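Local coordinates for CRISPR-associated protein, Cse2 family (Thermobifida fusca, PDB 4H79) that probably binds nucleic acid as the Cse2 (CasB) subunit of the type I-E CRISPR Cascade complex, at residues 22-33 / 99-110. Sequence-based numbering, arbitrary orientation.
Sequences DQRVREIQEGYR and QQSRRDDRMHQR. With EDO (1,2-ethanediol), chain C.
The side-chain amide of Gln29 makes two hydrogen bonds with the His108 backbone, and the chain can be followed outward from helix 16-33. CB points toward the loop after helix 80-99; with CG anti to the backbone N (chi1 179°) and the chain extended beyond it, the amide crosses to that loop. CG lies 4.1 Å from Arg106 CG, and CD packs on Arg106 CB. At the tip, OE1 accepts from His108 N at 3.0 Å, on a lone pair in the carbonyl plane, while NE2 donates to His108 O at 3.1 Å, nearly straight at 166°. This pair fixes the amide's rotation about chi3. OE1 also lies 3.1 Å from Gln99 OE1, each weakly hydrogen-bonded to Tyr95 OH.

Val25 covers one face of the His108 ring, CG1 3.5 Å from His108 CG, and His108 NE2 donates in the ring plane to the anti lone pair of Asp22 OD1 at 2.8 Å. Arg26 NE grips that oxygen too, and His108 ND1 accepts from Tyr167 N. Farther along, Tyr32 OH accepts from Ser101 N, in the type II turn Gln99-Arg102, at 3.0 Å; poorly ordered Arg103, salt-bridged to Asp35, makes an off-centre cation-pi contact, CZ 4.2 Å from the Tyr32 ring centroid. Amide, carboxylate and phenol therefore fasten a loop without helix or strand to one helix face, in an arrangement consistent with His108 carrying its proton on NE2.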
loop_
_atom_site.group_PDB
_atom_site.type_symbol
_atom_site.label_atom_id
_atom_site.label_comp_id
_atom_site.label_asym_id
_atom_site.label_seq_id
_atom_site.Cartn_x
_atom_site.Cartn_y
_atom_site.Cartn_z
ATOM N N ASP A 22 -7.992 -3.174 -4.230
ATOM C CA ASP A 22 -7.499 -4.096 -5.254
ATOM C C ASP A 22 -8.178 -3.810 -6.631
ATOM O O ASP A 22 -7.504 -3.795 -7.676
ATOM C CB ASP A 22 -7.832 -5.545 -4.833
ATOM C CG ASP A 22 -7.574 -6.526 -5.945
ATOM O OD1 ASP A 22 -6.460 -6.599 -6.530
ATOM O OD2 ASP A 22 -8.520 -7.224 -6.280
ATOM N N GLN A 23 -9.525 -3.678 -6.636
ATOM C CA GLN A 23 -10.288 -3.456 -7.860
ATOM C C GLN A 23 -9.922 -2.056 -8.446
ATOM O O GLN A 23 -9.684 -1.913 -9.645
ATOM C CB GLN A 23 -11.818 -3.616 -7.536
ATOM C CG GLN A 23 -12.761 -3.520 -8.725
ATOM C CD GLN A 23 -12.322 -4.408 -9.892
ATOM O OE1 GLN A 23 -12.011 -5.610 -9.724
ATOM N NE2 GLN A 23 -12.276 -3.814 -11.087
ATOM N N ARG A 24 -9.830 -1.029 -7.597
ATOM C CA ARG A 24 -9.540 0.302 -8.091
ATOM C C ARG A 24 -8.083 0.387 -8.671
ATOM O O ARG A 24 -7.862 0.985 -9.719
ATOM C CB ARG A 24 -9.714 1.325 -6.959
ATOM C CG ARG A 24 -9.522 2.772 -7.467
ATOM C CD ARG A 24 -10.753 3.214 -8.303
ATOM N NE ARG A 24 -10.486 4.538 -8.884
ATOM C CZ ARG A 24 -10.188 4.765 -10.156
ATOM N NH1 ARG A 24 -10.197 3.770 -11.022
ATOM N NH2 ARG A 24 -9.909 6.002 -10.563
ATOM N N VAL A 25 -7.085 -0.164 -7.965
ATOM C CA VAL A 25 -5.682 -0.125 -8.441
ATOM C C VAL A 25 -5.600 -0.964 -9.734
ATOM O O VAL A 25 -4.892 -0.563 -10.675
ATOM C CB VAL A 25 -4.736 -0.730 -7.380
ATOM C CG1 VAL A 25 -3.372 -1.013 -7.952
ATOM C CG2 VAL A 25 -4.660 0.158 -6.137
ATOM N N ARG A 26 -6.314 -2.102 -9.816
ATOM C CA ARG A 26 -6.255 -2.908 -11.067
ATOM C C ARG A 26 -6.740 -2.065 -12.259
ATOM O O ARG A 26 -6.178 -2.174 -13.365
ATOM C CB ARG A 26 -7.135 -4.177 -11.021
ATOM C CG ARG A 26 -6.574 -5.295 -10.156
ATOM C CD ARG A 26 -7.640 -6.425 -10.158
ATOM N NE ARG A 26 -7.297 -7.540 -9.321
ATOM C CZ ARG A 26 -6.856 -8.696 -9.814
ATOM N NH1 ARG A 26 -6.706 -8.799 -11.128
ATOM N NH2 ARG A 26 -6.566 -9.742 -9.021
ATOM N N GLU A 27 -7.821 -1.292 -12.047
ATOM C CA GLU A 27 -8.379 -0.429 -13.085
ATOM C C GLU A 27 -7.369 0.593 -13.522
ATOM O O GLU A 27 -7.137 0.754 -14.729
ATOM C CB GLU A 27 -9.695 0.278 -12.627
ATOM C CG GLU A 27 -10.853 -0.717 -12.620
ATOM C CD GLU A 27 -11.976 -0.252 -11.694
ATOM O OE1 GLU A 27 -11.853 0.876 -11.140
ATOM O OE2 GLU A 27 -12.973 -0.997 -11.523
ATOM N N ILE A 28 -6.778 1.313 -12.562
ATOM C CA ILE A 28 -5.818 2.354 -12.914
ATOM C C ILE A 28 -4.580 1.719 -13.563
ATOM O O ILE A 28 -4.022 2.242 -14.534
ATOM C CB ILE A 28 -5.404 3.125 -11.668
ATOM C CG1 ILE A 28 -6.631 3.893 -11.090
ATOM C CG2 ILE A 28 -4.332 4.135 -12.031
ATOM C CD1 ILE A 28 -6.345 4.551 -9.712
ATOM N N GLN A 29 -4.158 0.583 -13.011
ATOM C CA GLN A 29 -2.968 -0.096 -13.502
ATOM C C GLN A 29 -3.149 -0.540 -14.985
ATOM O O GLN A 29 -2.224 -0.369 -15.827
ATOM C CB GLN A 29 -2.681 -1.361 -12.637
ATOM C CG GLN A 29 -1.459 -2.164 -13.107
ATOM C CD GLN A 29 -0.996 -3.101 -11.977
ATOM O OE1 GLN A 29 0.035 -2.855 -11.396
ATOM N NE2 GLN A 29 -1.770 -4.172 -11.667
ATOM N N GLU A 30 -4.311 -1.106 -15.308
ATOM C CA GLU A 30 -4.554 -1.543 -16.711
ATOM C C GLU A 30 -4.607 -0.306 -17.634
ATOM O O GLU A 30 -4.060 -0.303 -18.751
ATOM C CB GLU A 30 -5.888 -2.339 -16.717
ATOM C CG GLU A 30 -6.377 -2.731 -18.073
ATOM C CD GLU A 30 -5.442 -3.727 -18.754
ATOM O OE1 GLU A 30 -4.413 -4.171 -18.136
ATOM O OE2 GLU A 30 -5.755 -4.064 -19.900
ATOM N N GLY A 31 -5.245 0.770 -17.161
ATOM C CA GLY A 31 -5.291 2.052 -17.928
ATOM C C GLY A 31 -3.837 2.575 -18.138
ATOM O O GLY A 31 -3.486 3.009 -19.241
ATOM N N TYR A 32 -2.965 2.484 -17.128
ATOM C CA TYR A 32 -1.582 2.969 -17.280
ATOM C C TYR A 32 -0.822 2.134 -18.278
ATOM O O TYR A 32 -0.015 2.666 -19.048
ATOM C CB TYR A 32 -0.816 2.927 -15.929
ATOM C CG TYR A 32 0.531 3.613 -15.932
ATOM C CD1 TYR A 32 0.617 4.989 -16.113
ATOM C CD2 TYR A 32 1.729 2.893 -15.698
ATOM C CE1 TYR A 32 1.825 5.645 -16.104
ATOM C CE2 TYR A 32 2.964 3.557 -15.657
ATOM C CZ TYR A 32 3.005 4.938 -15.861
ATOM O OH TYR A 32 4.183 5.678 -15.858
ATOM N N ARG A 33 -1.056 0.819 -18.229
ATOM C CA ARG A 33 -0.504 -0.143 -19.189
ATOM C C ARG A 33 -0.853 0.220 -20.641
ATOM O O ARG A 33 0.023 0.161 -21.527
ATOM C CB ARG A 33 -0.989 -1.581 -18.899
ATOM C CG ARG A 33 -0.246 -2.589 -19.773
ATOM C CD ARG A 33 -0.711 -4.032 -19.540
ATOM N NE ARG A 33 -2.098 -4.236 -19.999
ATOM C CZ ARG A 33 -2.461 -4.501 -21.261
ATOM N NH1 ARG A 33 -1.535 -4.621 -22.224
ATOM N NH2 ARG A 33 -3.763 -4.675 -21.570
ATOM N N GLN A 99 4.338 2.625 -9.243
ATOM C CA GLN A 99 4.142 2.336 -10.697
ATOM C C GLN A 99 4.846 3.314 -11.661
ATOM O O GLN A 99 5.142 2.967 -12.805
ATOM C CB GLN A 99 2.630 2.290 -11.023
ATOM C CG GLN A 99 2.329 1.693 -12.410
ATOM C CD GLN A 99 2.718 0.196 -12.483
ATOM O OE1 GLN A 99 2.157 -0.637 -11.760
ATOM N NE2 GLN A 99 3.684 -0.146 -13.328
ATOM N N GLN A 100 5.216 4.505 -11.186
ATOM C CA GLN A 100 5.630 5.574 -12.092
ATOM C C GLN A 100 6.838 5.140 -12.949
ATOM O O GLN A 100 7.874 4.670 -12.419
ATOM C CB GLN A 100 5.993 6.858 -11.307
ATOM C CG GLN A 100 6.477 7.992 -12.252
ATOM C CD GLN A 100 6.883 9.240 -11.485
ATOM O OE1 GLN A 100 7.325 9.164 -10.310
ATOM N NE2 GLN A 100 6.811 10.386 -12.135
ATOM N N SER A 101 6.667 5.289 -14.275
ATOM C CA SER A 101 7.687 4.955 -15.283
ATOM C C SER A 101 8.081 3.472 -15.282
ATOM O O SER A 101 9.140 3.107 -15.769
ATOM C CB SER A 101 8.968 5.797 -15.095
ATOM O OG SER A 101 8.618 7.168 -15.093
ATOM N N ARG A 102 7.276 2.622 -14.669
ATOM C CA ARG A 102 7.540 1.189 -14.747
ATOM C C ARG A 102 6.584 0.704 -15.809
ATOM O O ARG A 102 5.426 0.452 -15.558
ATOM C CB ARG A 102 7.310 0.504 -13.421
ATOM C CG ARG A 102 8.349 0.832 -12.312
ATOM C CD ARG A 102 9.215 -0.377 -11.818
ATOM N NE ARG A 102 10.158 -0.647 -12.875
ATOM C CZ ARG A 102 11.426 -0.206 -12.930
ATOM N NH1 ARG A 102 12.161 -0.450 -14.013
ATOM N NH2 ARG A 102 11.985 0.437 -11.904
ATOM N N ARG A 103 7.099 0.632 -17.022
ATOM C CA ARG A 103 6.308 0.331 -18.218
ATOM C C ARG A 103 6.221 -1.199 -18.335
ATOM O O ARG A 103 5.200 -1.731 -18.739
ATOM C CB ARG A 103 6.964 0.963 -19.492
ATOM C CG ARG A 103 6.999 2.502 -19.592
ATOM C CD ARG A 103 5.912 3.150 -18.738
ATOM N NE ARG A 103 4.667 3.543 -19.416
ATOM C CZ ARG A 103 4.124 4.763 -19.321
ATOM N NH1 ARG A 103 4.727 5.700 -18.591
ATOM N NH2 ARG A 103 2.980 5.054 -19.938
ATOM N N ASP A 104 7.278 -1.892 -17.916
ATOM C CA ASP A 104 7.413 -3.335 -18.164
ATOM C C ASP A 104 6.552 -4.239 -17.302
ATOM O O ASP A 104 6.098 -5.258 -17.782
ATOM C CB ASP A 104 8.861 -3.720 -18.009
ATOM C CG ASP A 104 9.769 -2.645 -18.522
ATOM O OD1 ASP A 104 10.295 -1.877 -17.677
ATOM O OD2 ASP A 104 9.895 -2.532 -19.772
ATOM N N ASP A 105 6.300 -3.863 -16.052
ATOM C CA ASP A 105 5.702 -4.777 -15.139
ATOM C C ASP A 105 4.565 -4.136 -14.302
ATOM O O ASP A 105 4.562 -2.916 -14.104
ATOM C CB ASP A 105 6.800 -5.269 -14.204
ATOM C CG ASP A 105 6.779 -6.761 -14.022
ATOM O OD1 ASP A 105 5.650 -7.349 -14.028
ATOM O OD2 ASP A 105 7.889 -7.337 -13.876
ATOM N N ARG A 106 3.618 -4.966 -13.823
ATOM C CA ARG A 106 2.616 -4.491 -12.875
ATOM C C ARG A 106 3.155 -4.418 -11.437
ATOM O O ARG A 106 3.583 -5.448 -10.872
ATOM C CB ARG A 106 1.391 -5.408 -12.880
ATOM C CG ARG A 106 0.687 -5.514 -14.280
ATOM C CD ARG A 106 -0.287 -6.689 -14.320
ATOM N NE ARG A 106 -1.148 -6.609 -15.527
ATOM C CZ ARG A 106 -0.913 -7.212 -16.704
ATOM N NH1 ARG A 106 0.155 -7.982 -16.896
ATOM N NH2 ARG A 106 -1.753 -7.052 -17.709
ATOM N N MET A 107 3.079 -3.240 -10.834
ATOM C CA MET A 107 3.622 -3.076 -9.439
ATOM C C MET A 107 2.624 -3.492 -8.382
ATOM O O MET A 107 2.965 -3.723 -7.221
ATOM C CB MET A 107 4.142 -1.676 -9.181
ATOM C CG MET A 107 5.408 -1.348 -10.026
ATOM S SD MET A 107 6.787 -2.550 -9.614
ATOM C CE MET A 107 6.776 -3.734 -10.923
ATOM N N HIS A 108 1.360 -3.642 -8.778
ATOM C CA HIS A 108 0.385 -4.262 -7.898
ATOM C C HIS A 108 0.110 -5.708 -8.341
ATOM O O HIS A 108 -0.422 -5.922 -9.446
ATOM C CB HIS A 108 -0.925 -3.433 -7.841
ATOM C CG HIS A 108 -2.081 -4.204 -7.297
ATOM N ND1 HIS A 108 -2.130 -4.690 -5.993
ATOM C CD2 HIS A 108 -3.259 -4.633 -7.919
ATOM C CE1 HIS A 108 -3.290 -5.410 -5.814
ATOM N NE2 HIS A 108 -3.993 -5.373 -6.980
ATOM N N GLN A 109 0.479 -6.696 -7.512
ATOM C CA GLN A 109 0.211 -8.130 -7.796
ATOM C C GLN A 109 -0.238 -8.758 -6.513
ATOM O O GLN A 109 0.421 -8.583 -5.463
ATOM C CB GLN A 109 1.450 -8.866 -8.343
ATOM C CG GLN A 109 1.844 -8.319 -9.719
ATOM C CD GLN A 109 3.054 -9.016 -10.344
ATOM O OE1 GLN A 109 3.192 -10.209 -10.194
ATOM N NE2 GLN A 109 3.915 -8.277 -11.069
ATOM N N ARG A 110 -1.370 -9.497 -6.587
ATOM C CA ARG A 110 -1.922 -10.174 -5.431
ATOM C C ARG A 110 -0.933 -11.175 -4.872
ATOM O O ARG A 110 -0.212 -11.853 -5.637
ATOM C CB ARG A 110 -3.220 -10.943 -5.773
ATOM C CG ARG A 110 -4.399 -10.048 -6.156
ATOM C CD ARG A 110 -4.827 -9.034 -5.082
ATOM N NE ARG A 110 -4.967 -9.605 -3.753
ATOM C CZ ARG A 110 -5.884 -10.493 -3.439
ATOM N NH1 ARG A 110 -6.757 -10.863 -4.336
ATOM N NH2 ARG A 110 -5.947 -10.984 -2.237
HETATM C C1 EDO C . -3.301 -8.202 -9.347
HETATM O O1 EDO C . -2.645 -9.479 -9.114
HETATM C C2 EDO C . -3.188 -7.809 -10.820
HETATM O O2 EDO C . -1.792 -7.645 -11.074
HETATM O O HOH W 1 -7.852 -9.759 -6.807
HETATM O O HOH W 2 -3.096 -4.612 -15.766
#